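Local coordinates for putative uncharacterized protein gbs1889 (Streptococcus agalactiae, PDB 3VXD) that hydrolyses unsaturated chondroitin, hyaluronan and heparin disaccharides, releasing the unsaturated uronic acid and preferring sulfated substrates, at residues 176-181 / 252-257. The protein carries 1 engineered substitution. Numbering follows the deposited sequence.
Sequences CLLNIQ and GIYGIP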
loop_
_atom_site.group_PDB
_atom_site.type_symbol
_atom_site.label_atom_id
_atom_site.label_comp_id
_atom_site.label_asym_id
_atom_site.label_seq_id
_atom_site.Cartn_x
_atom_site.Cartn_y
_atom_site.Cartn_z
ATOM N N CYS A 176 -4.072 9.666 -3.925
ATOM C CA CYS A 176 -5.144 10.320 -3.166
ATOM C C CYS A 176 -6.330 9.398 -2.905
ATOM O O CYS A 176 -7.119 9.657 -2.003
ATOM C CB CYS A 176 -5.634 11.595 -3.856
ATOM S SG CYS A 176 -4.610 13.049 -3.548
ATOM N N LEU A 177 -6.449 8.334 -3.700
ATOM C CA LEU A 177 -7.453 7.297 -3.477
ATOM C C LEU A 177 -7.225 6.567 -2.146
ATOM O O LEU A 177 -8.168 6.032 -1.563
ATOM C CB LEU A 177 -7.473 6.297 -4.638
ATOM C CG LEU A 177 -7.899 6.800 -6.027
ATOM C CD1 LEU A 177 -7.812 5.694 -7.075
ATOM C CD2 LEU A 177 -9.295 7.391 -5.994
ATOM N N LEU A 178 -5.975 6.545 -1.678
ATOM C CA LEU A 178 -5.652 5.997 -0.354
ATOM C C LEU A 178 -5.683 7.090 0.711
ATOM O O LEU A 178 -6.078 6.840 1.848
ATOM C CB LEU A 178 -4.295 5.275 -0.349
ATOM C CG LEU A 178 -4.268 3.941 -1.100
ATOM C CD1 LEU A 178 -3.758 4.131 -2.533
ATOM C CD2 LEU A 178 -3.444 2.897 -0.350
ATOM N N ASN A 179 -5.269 8.294 0.319
ATOM C CA ASN A 179 -5.318 9.497 1.156
ATOM C C ASN A 179 -6.700 9.711 1.791
ATOM O O ASN A 179 -6.803 10.011 2.982
ATOM C CB ASN A 179 -4.944 10.704 0.281
ATOM C CG ASN A 179 -4.380 11.890 1.063
ATOM O OD1 ASN A 179 -4.169 12.962 0.482
ATOM N ND2 ASN A 179 -4.118 11.712 2.352
ATOM N N ILE A 180 -7.757 9.532 0.996
ATOM C CA ILE A 180 -9.136 9.800 1.440
ATOM C C ILE A 180 -9.700 8.800 2.468
ATOM O O ILE A 180 -10.742 9.059 3.075
ATOM C CB ILE A 180 -10.123 9.958 0.239
ATOM C CG1 ILE A 180 -10.190 8.679 -0.618
ATOM C CG2 ILE A 180 -9.730 11.183 -0.607
ATOM C CD1 ILE A 180 -11.240 8.730 -1.758
ATOM N N GLN A 181 -9.016 7.670 2.661
ATOM C CA GLN A 181 -9.447 6.678 3.653
ATOM C C GLN A 181 -9.430 7.290 5.048
ATOM O O GLN A 181 -10.255 6.959 5.907
ATOM C CB GLN A 181 -8.587 5.406 3.597
ATOM C CG GLN A 181 -8.549 4.699 2.218
ATOM C CD GLN A 181 -9.905 4.655 1.510
ATOM O OE1 GLN A 181 -10.023 5.026 0.330
ATOM N NE2 GLN A 181 -10.926 4.203 2.216
ATOM N N GLY A 252 -4.101 2.738 -7.720
ATOM C CA GLY A 252 -5.482 2.654 -8.189
ATOM C C GLY A 252 -6.076 1.297 -7.875
ATOM O O GLY A 252 -7.198 1.207 -7.391
ATOM N N ILE A 253 -5.306 0.238 -8.119
ATOM C CA ILE A 253 -5.762 -1.132 -7.865
ATOM C C ILE A 253 -6.150 -1.340 -6.389
ATOM O O ILE A 253 -7.094 -2.068 -6.094
ATOM C CB ILE A 253 -4.703 -2.161 -8.328
ATOM C CG1 ILE A 253 -4.572 -2.116 -9.864
ATOM C CG2 ILE A 253 -5.063 -3.594 -7.880
ATOM C CD1 ILE A 253 -3.323 -2.801 -10.384
ATOM N N TYR A 254 -5.435 -0.688 -5.475
ATOM C CA TYR A 254 -5.759 -0.753 -4.048
ATOM C C TYR A 254 -6.712 0.364 -3.611
ATOM O O TYR A 254 -7.654 0.123 -2.865
ATOM C CB TYR A 254 -4.470 -0.733 -3.219
ATOM C CG TYR A 254 -4.595 -1.192 -1.768
ATOM C CD1 TYR A 254 -3.531 -1.014 -0.881
ATOM C CD2 TYR A 254 -5.764 -1.798 -1.281
ATOM C CE1 TYR A 254 -3.620 -1.437 0.451
ATOM C CE2 TYR A 254 -5.866 -2.216 0.056
ATOM C CZ TYR A 254 -4.789 -2.027 0.913
ATOM O OH TYR A 254 -4.875 -2.435 2.234
ATOM N N GLY A 255 -6.471 1.582 -4.089
ATOM C CA GLY A 255 -7.294 2.734 -3.719
ATOM C C GLY A 255 -8.767 2.562 -4.044
ATOM O O GLY A 255 -9.626 3.005 -3.286
ATOM N N ILE A 256 -9.065 1.908 -5.163
ATOM C CA ILE A 256 -10.452 1.727 -5.593
ATOM C C ILE A 256 -11.252 0.787 -4.669
ATOM O O ILE A 256 -12.314 1.182 -4.191
ATOM C CB ILE A 256 -10.558 1.305 -7.085
ATOM C CG1 ILE A 256 -10.030 2.419 -7.997
ATOM C CG2 ILE A 256 -11.995 0.954 -7.459
ATOM C CD1 ILE A 256 -9.708 1.951 -9.405
ATOM N N PRO A 257 -10.758 -0.446 -4.417
ATOM C CA PRO A 257 -11.514 -1.287 -3.486
ATOM C C PRO A 257 -11.613 -0.691 -2.080
ATOM O O PRO A 257 -12.639 -0.836 -1.444
ATOM C CB PRO A 257 -10.729 -2.614 -3.455
ATOM C CG PRO A 257 -9.448 -2.349 -4.133
ATOM C CD PRO A 257 -9.689 -1.209 -5.082
#
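In the alpha6/alpha6-barrel of this family 88 glycoside hydrolase, Leu177 and Leu178 press on Gly255, joining the helical turn 176-179 to helix 246-263. The contact is buried and apolar. The two backbones come closest at Leu177 and Gly255, whose CA atoms lie 4.6 Å apart. Gly255 has no side chain, so Leu177 CB sits directly on the glycine backbone, 3.7 Å from Gly255 CA. With CG anti to the carbonyl carbon and chi2 at 178°, Leu177 CD1 continues straight on from CA along the helix surface and reaches Gly252 CA, 4.0 Å away. Gly252 and Gly255, three residues apart, thus both offer bare backbone to Leu177. Leu178 covers Gly255 as well, with CD1 4.0 Å from Gly255 CA. Its side chain also packs on Trp251, a substrate-binding residue, and lies close to the nucleophile position, Asn115, engineered in this structure. The catalytic proton donor, Asp175, immediately precedes segment 176-181, so the contact borders the active site. Leu178 CD2 meets the Tyr254 ring obliquely, 3.9 Å from Tyr254 CD1, and the two side chains cross nearly at right angles. The Tyr254 hydroxyl is hydrogen-bonded to Arg389, and Trp398 packs edge-to-face with its ring. Leu177 and Ile256 instead run side by side in the same direction, with Leu177 CD1 4.1 Å from Ile256 CG1.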